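Local atomic coordinates of L-asparaginase I (Vibrio cholerae, PDB entry 2OCD), a protein that probably catalyses the hydrolysis of L-asparagine to L-aspartate and ammonium, working as a cytoplasmic homotetramer. Residues B[205-210]-B[314-319]; B[307-312]-B[329-334]. All blocks are in the same frame, centred on the assembly; numbering follows the deposited sequence.

Contact 1 (B[205-210]-B[314-319])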
loop_
_atom_site.group_PDB
_atom_site.type_symbol
_atom_site.label_atom_id
_atom_site.label_comp_id
_atom_site.label_asym_id
_atom_site.label_seq_id
_atom_site.Cartn_x
_atom_site.Cartn_y
_atom_site.Cartn_z
ATOM N N VAL B 205 -22.477 32.556 -10.828
ATOM C CA VAL B 205 -21.145 32.830 -10.307
ATOM C C VAL B 205 -21.094 34.025 -9.354
ATOM O O VAL B 205 -21.439 35.140 -9.728
ATOM C CB VAL B 205 -20.145 33.114 -11.428
ATOM C CG1 VAL B 205 -18.771 33.521 -10.813
ATOM C CG2 VAL B 205 -20.047 31.894 -12.363
ATOM N N ASN B 206 -20.602 33.781 -8.134
ATOM C CA ASN B 206 -20.503 34.798 -7.080
ATOM C C ASN B 206 -19.078 35.391 -7.054
ATOM O O ASN B 206 -18.121 34.657 -7.117
ATOM C CB ASN B 206 -20.830 34.172 -5.702
ATOM C CG ASN B 206 -22.361 33.827 -5.498
ATOM O OD1 ASN B 206 -23.294 34.556 -5.924
ATOM N ND2 ASN B 206 -22.596 32.717 -4.788
ATOM N N PRO B 207 -18.933 36.705 -6.875
ATOM C CA PRO B 207 -17.622 37.353 -6.975
ATOM C C PRO B 207 -16.667 37.033 -5.848
ATOM O O PRO B 207 -17.086 36.632 -4.749
ATOM C CB PRO B 207 -17.946 38.832 -6.886
ATOM C CG PRO B 207 -19.130 38.879 -6.035
ATOM C CD PRO B 207 -19.965 37.656 -6.440
ATOM N N ILE B 208 -15.382 37.242 -6.138
ATOM C CA ILE B 208 -14.300 37.016 -5.191
ATOM C C ILE B 208 -13.206 38.049 -5.450
ATOM O O ILE B 208 -12.906 38.369 -6.619
ATOM C CB ILE B 208 -13.764 35.615 -5.377
ATOM C CG1 ILE B 208 -13.004 35.113 -4.149
ATOM C CG2 ILE B 208 -12.974 35.559 -6.675
ATOM C CD1 ILE B 208 -13.238 33.505 -3.892
ATOM N N THR B 209 -12.682 38.597 -4.346
ATOM C CA THR B 209 -11.616 39.593 -4.322
ATOM C C THR B 209 -10.651 39.262 -3.158
ATOM O O THR B 209 -11.086 38.641 -2.176
ATOM C CB THR B 209 -12.149 40.986 -3.986
ATOM O OG1 THR B 209 -12.674 40.933 -2.668
ATOM C CG2 THR B 209 -13.238 41.471 -4.946
ATOM N N PRO B 210 -9.372 39.743 -3.234
ATOM C CA PRO B 210 -8.323 39.416 -2.276
ATOM C C PRO B 210 -8.666 39.879 -0.898
ATOM O O PRO B 210 -9.250 40.928 -0.750
ATOM C CB PRO B 210 -7.115 40.222 -2.772
ATOM C CG PRO B 210 -7.394 40.513 -4.213
ATOM C CD PRO B 210 -8.873 40.685 -4.260
ATOM N N LEU B 314 -16.044 36.504 2.830
ATOM C CA LEU B 314 -15.636 37.852 3.164
ATOM C C LEU B 314 -15.817 38.779 1.954
ATOM O O LEU B 314 -15.783 40.006 2.127
ATOM C CB LEU B 314 -14.179 37.875 3.645
ATOM C CG LEU B 314 -13.925 37.317 5.049
ATOM C CD1 LEU B 314 -12.452 36.880 5.195
ATOM C CD2 LEU B 314 -14.303 38.339 6.160
ATOM N N SER B 315 -15.986 38.205 0.744
ATOM C CA SER B 315 -16.119 39.000 -0.523
ATOM C C SER B 315 -17.558 39.316 -0.864
ATOM O O SER B 315 -17.820 40.133 -1.699
ATOM C CB SER B 315 -15.506 38.269 -1.749
ATOM O OG SER B 315 -14.079 38.211 -1.739
ATOM N N GLN B 316 -18.495 38.622 -0.265
ATOM C CA GLN B 316 -19.893 39.017 -0.365
ATOM C C GLN B 316 -20.070 40.101 0.650
ATOM O O GLN B 316 -19.167 40.366 1.433
ATOM C CB GLN B 316 -20.819 37.818 -0.113
ATOM C CG GLN B 316 -21.059 37.011 -1.435
ATOM C CD GLN B 316 -19.915 36.110 -1.784
ATOM O OE1 GLN B 316 -19.281 36.192 -2.865
ATOM N NE2 GLN B 316 -19.629 35.214 -0.845
ATOM N N ASN B 317 -21.184 40.777 0.675
ATOM C CA ASN B 317 -21.280 41.857 1.661
ATOM C C ASN B 317 -22.148 41.426 2.825
ATOM O O ASN B 317 -23.221 41.987 3.099
ATOM C CB ASN B 317 -21.639 43.212 1.024
ATOM C CG ASN B 317 -20.398 43.885 0.384
ATOM O OD1 ASN B 317 -20.041 43.611 -0.785
ATOM N ND2 ASN B 317 -19.704 44.716 1.175
ATOM N N LEU B 318 -21.590 40.428 3.515
ATOM C CA LEU B 318 -22.165 39.788 4.657
ATOM C C LEU B 318 -21.642 40.433 5.950
ATOM O O LEU B 318 -20.570 41.033 5.972
ATOM C CB LEU B 318 -21.776 38.313 4.644
ATOM C CG LEU B 318 -22.236 37.528 3.433
ATOM C CD1 LEU B 318 -21.710 36.090 3.428
ATOM C CD2 LEU B 318 -23.753 37.581 3.386
ATOM N N SER B 319 -22.422 40.296 7.023
ATOM C CA SER B 319 -22.052 40.780 8.340
ATOM C C SER B 319 -21.003 39.839 8.941
ATOM O O SER B 319 -20.801 38.721 8.444
ATOM C CB SER B 319 -23.304 40.823 9.213
ATOM O OG SER B 319 -23.702 39.520 9.597
#

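Contact 2 (B[307-312]-B[329-334])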
loop_
_atom_site.group_PDB
_atom_site.type_symbol
_atom_site.label_atom_id
_atom_site.label_comp_id
_atom_site.label_asym_id
_atom_site.label_seq_id
_atom_site.Cartn_x
_atom_site.Cartn_y
_atom_site.Cartn_z
ATOM N N LEU B 307 -8.915 28.936 2.951
ATOM C CA LEU B 307 -8.539 30.225 2.404
ATOM C C LEU B 307 -9.552 30.584 1.375
ATOM O O LEU B 307 -9.997 31.760 1.306
ATOM C CB LEU B 307 -7.127 30.171 1.832
ATOM C CG LEU B 307 -6.250 30.660 2.989
ATOM C CD1 LEU B 307 -4.888 29.923 3.167
ATOM C CD2 LEU B 307 -6.122 32.182 2.845
ATOM N N ALA B 308 -9.973 29.553 0.638
ATOM C CA ALA B 308 -10.995 29.715 -0.359
ATOM C C ALA B 308 -12.322 30.209 0.189
ATOM O O ALA B 308 -12.946 31.075 -0.443
ATOM C CB ALA B 308 -11.210 28.441 -1.037
ATOM N N LYS B 309 -12.770 29.602 1.308
ATOM C CA LYS B 309 -14.149 29.712 1.787
ATOM C C LYS B 309 -14.239 31.069 2.431
ATOM O O LYS B 309 -15.230 31.799 2.248
ATOM C CB LYS B 309 -14.503 28.574 2.757
ATOM C CG LYS B 309 -16.008 28.443 3.167
ATOM C CD LYS B 309 -16.243 27.290 4.149
ATOM C CE LYS B 309 -17.696 27.048 4.576
ATOM N NZ LYS B 309 -17.831 25.894 5.615
ATOM N N LEU B 310 -13.178 31.431 3.156
ATOM C CA LEU B 310 -13.066 32.779 3.713
ATOM C C LEU B 310 -13.099 33.865 2.609
ATOM O O LEU B 310 -13.747 34.919 2.785
ATOM C CB LEU B 310 -11.813 32.914 4.596
ATOM C CG LEU B 310 -11.881 32.428 6.071
ATOM C CD1 LEU B 310 -10.493 32.224 6.675
ATOM C CD2 LEU B 310 -12.720 33.334 7.015
ATOM N N HIS B 311 -12.450 33.614 1.465
ATOM C CA HIS B 311 -12.397 34.615 0.402
ATOM C C HIS B 311 -13.775 34.741 -0.267
ATOM O O HIS B 311 -14.185 35.804 -0.750
ATOM C CB HIS B 311 -11.392 34.239 -0.686
ATOM C CG HIS B 311 -9.974 34.723 -0.473
ATOM N ND1 HIS B 311 -9.058 34.044 0.307
ATOM C CD2 HIS B 311 -9.282 35.740 -1.060
ATOM C CE1 HIS B 311 -7.888 34.667 0.248
ATOM N NE2 HIS B 311 -7.996 35.699 -0.570
ATOM N N TYR B 312 -14.458 33.617 -0.366
ATOM C CA TYR B 312 -15.840 33.598 -0.845
ATOM C C TYR B 312 -16.675 34.483 0.045
ATOM O O TYR B 312 -17.185 35.484 -0.443
ATOM C CB TYR B 312 -16.400 32.183 -0.856
ATOM C CG TYR B 312 -17.885 32.116 -0.950
ATOM C CD1 TYR B 312 -18.548 32.666 -2.013
ATOM C CD2 TYR B 312 -18.633 31.474 0.015
ATOM C CE1 TYR B 312 -19.934 32.615 -2.115
ATOM C CE2 TYR B 312 -20.029 31.414 -0.079
ATOM C CZ TYR B 312 -20.668 31.988 -1.152
ATOM O OH TYR B 312 -22.053 31.924 -1.275
ATOM N N GLN B 329 -20.783 26.034 8.335
ATOM C CA GLN B 329 -21.784 25.270 7.633
ATOM C C GLN B 329 -21.165 24.680 6.359
ATOM O O GLN B 329 -20.260 25.294 5.778
ATOM C CB GLN B 329 -22.991 26.169 7.373
ATOM C CG GLN B 329 -23.972 25.695 6.312
ATOM C CD GLN B 329 -25.036 26.771 6.004
ATOM O OE1 GLN B 329 -24.800 27.987 6.176
ATOM N NE2 GLN B 329 -26.196 26.334 5.572
ATOM N N VAL B 330 -21.603 23.456 6.004
ATOM C CA VAL B 330 -21.080 22.712 4.885
ATOM C C VAL B 330 -21.694 23.330 3.675
ATOM O O VAL B 330 -22.908 23.315 3.530
ATOM C CB VAL B 330 -21.406 21.177 4.925
ATOM C CG1 VAL B 330 -20.812 20.478 3.709
ATOM C CG2 VAL B 330 -20.884 20.532 6.192
ATOM N N LEU B 331 -20.897 23.903 2.791
ATOM C CA LEU B 331 -21.527 24.608 1.688
ATOM C C LEU B 331 -21.354 23.829 0.391
ATOM O O LEU B 331 -22.237 23.893 -0.459
ATOM C CB LEU B 331 -20.993 26.051 1.596
ATOM C CG LEU B 331 -21.219 26.980 2.823
ATOM C CD1 LEU B 331 -20.698 28.412 2.640
ATOM C CD2 LEU B 331 -22.721 27.012 3.135
ATOM N N ARG B 332 -20.237 23.090 0.252
ATOM C CA ARG B 332 -19.920 22.371 -0.983
ATOM C C ARG B 332 -19.129 21.096 -0.753
ATOM O O ARG B 332 -18.261 20.723 -1.568
ATOM C CB ARG B 332 -19.148 23.237 -1.981
ATOM C CG ARG B 332 -19.718 24.624 -2.270
ATOM C CD ARG B 332 -20.807 24.703 -3.356
ATOM N NE ARG B 332 -21.022 26.122 -3.660
ATOM C CZ ARG B 332 -21.752 26.951 -2.908
ATOM N NH1 ARG B 332 -22.396 26.498 -1.835
ATOM N NH2 ARG B 332 -21.834 28.241 -3.216
ATOM N N GLY B 333 -19.472 20.410 0.343
ATOM C CA GLY B 333 -18.876 19.109 0.681
ATOM C C GLY B 333 -17.412 19.207 1.120
ATOM O O GLY B 333 -16.728 18.192 1.168
ATOM N N GLU B 334 -16.957 20.414 1.462
ATOM C CA GLU B 334 -15.531 20.695 1.830
ATOM C C GLU B 334 -15.102 20.173 3.193
ATOM O O GLU B 334 -13.897 20.214 3.548
ATOM C CB GLU B 334 -15.228 22.212 1.818
ATOM C CG GLU B 334 -15.921 23.016 2.907
ATOM C CD GLU B 334 -17.375 23.488 2.563
ATOM O OE1 GLU B 334 -17.950 23.118 1.511
ATOM O OE2 GLU B 334 -17.972 24.245 3.382
#

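Contact 1 (B[205-210]-B[314-319])
S315 lays its hydroxymethyl group across the backbone of P207, I208 and T209. Its CB lies 3.8 Å from P207 O, and its OG lies 3.7 Å from I208 CA. OG also takes the backbone N-H of T209 in a nearly straight bond: T209 N to S315 OG is 3.0 Å, with an angle of 163° at the hydrogen. The hydroxyl of T209 joins in. T209 OG1 donates to S315 OG over 3.2 Å. A chi1 of 64° sets OG1 between the backbone N and the carbonyl carbon of T209, so N and OG1 both face the serine oxygen. Q211 NE2 is a further donor to S315 OG. The serine hydroxyl is bonded in turn to the carbonyl O of H311, one helical turn back. The loop is thus tied through one oxygen to S315 and H311.

Q316 holds the other end of the contact. Its chain bends at chi2 (79°), which brings the amide in beside the loop. Q316 OE1 rests 3.8 Å from N206 CB and 3.9 Å from P207 CD. The pyrrolidine ring and the glutamine chain meet at a slant. As modelled, OE1 also sits 2.9 Å from P207 O. Two acceptors face each other there, so the rotation of this amide is doubtful. N206 brings only its CB to this meeting; its OD1 is bonded to K204 NZ. Helix 65-78 of the N-terminal domain also meets this loop: Q69 OE1 accepts from I208 N, and the I208 side chain touches W68. The arrangement belongs to the two-domain asparaginase fold: the segment linking the domains passes over the C-terminal region of helix 303-315 before entering strand 213-217.

Contact 2 (B[307-312]-B[329-334])
Q329 meets the ammonium group of K309 with its backbone carbonyl, where the chain that follows helix 320-327 passes helix 303-315 in the two-domain asparaginase fold. K309 NZ to Q329 O is modelled at a doubtful, too short 2.5 Å. All side-chain torsions of K309 are near 180°, so the lysine reaches straight out from the helix. M327 O also accepts from NZ. The Q329 side chain turns to K326. L331 lies alongside the lysine stem, with CD1 3.8 Å from K309 CE. The same methyl lies at the edge of the Y312 ring, near its plane, 4.1 Å from CE2. The R332 side chain crosses that of Y312 at about a right angle. NH2 only approaches Y312 OH, at 4.2 Å, and bonds weakly to F103 O. Its NE is held by F105 O, and its NH1 by L331 O. E334 closes the segment. It bends at chi2 (-85°), folding the carboxylate back to the backbone of L331 and R332. R332 N binds OE1 over 2.6 Å, on the syn lone pair. OE2 takes L331 N on its syn side at 3.0 Å, and its anti lone pair receives K309 NZ in a salt bridge of 2.8 Å.

How the contacts relate
Both contacts use helix 303-315. The centre of contact 2 is about 10 Å from the chain centre and that of contact 1 about 17 Å. Both are partly buried, but contact 1 has more exposed residues and lies nearer the surface. Contact 1 is neutral, with a serine hydroxyl binding loop backbone and side chain. Contact 2 rests on charge, with a buried lysine and glutamate at its heart. Their centres are about 12 Å apart, and the segments alternate along the chain. They also touch: I208 CD1 packs 3.7 Å from Y312 N, and T209 O lies 3.6 Å from H311 CD2. The helix meets the interdomain segment in contact 1 and the C-terminal tail in contact 2.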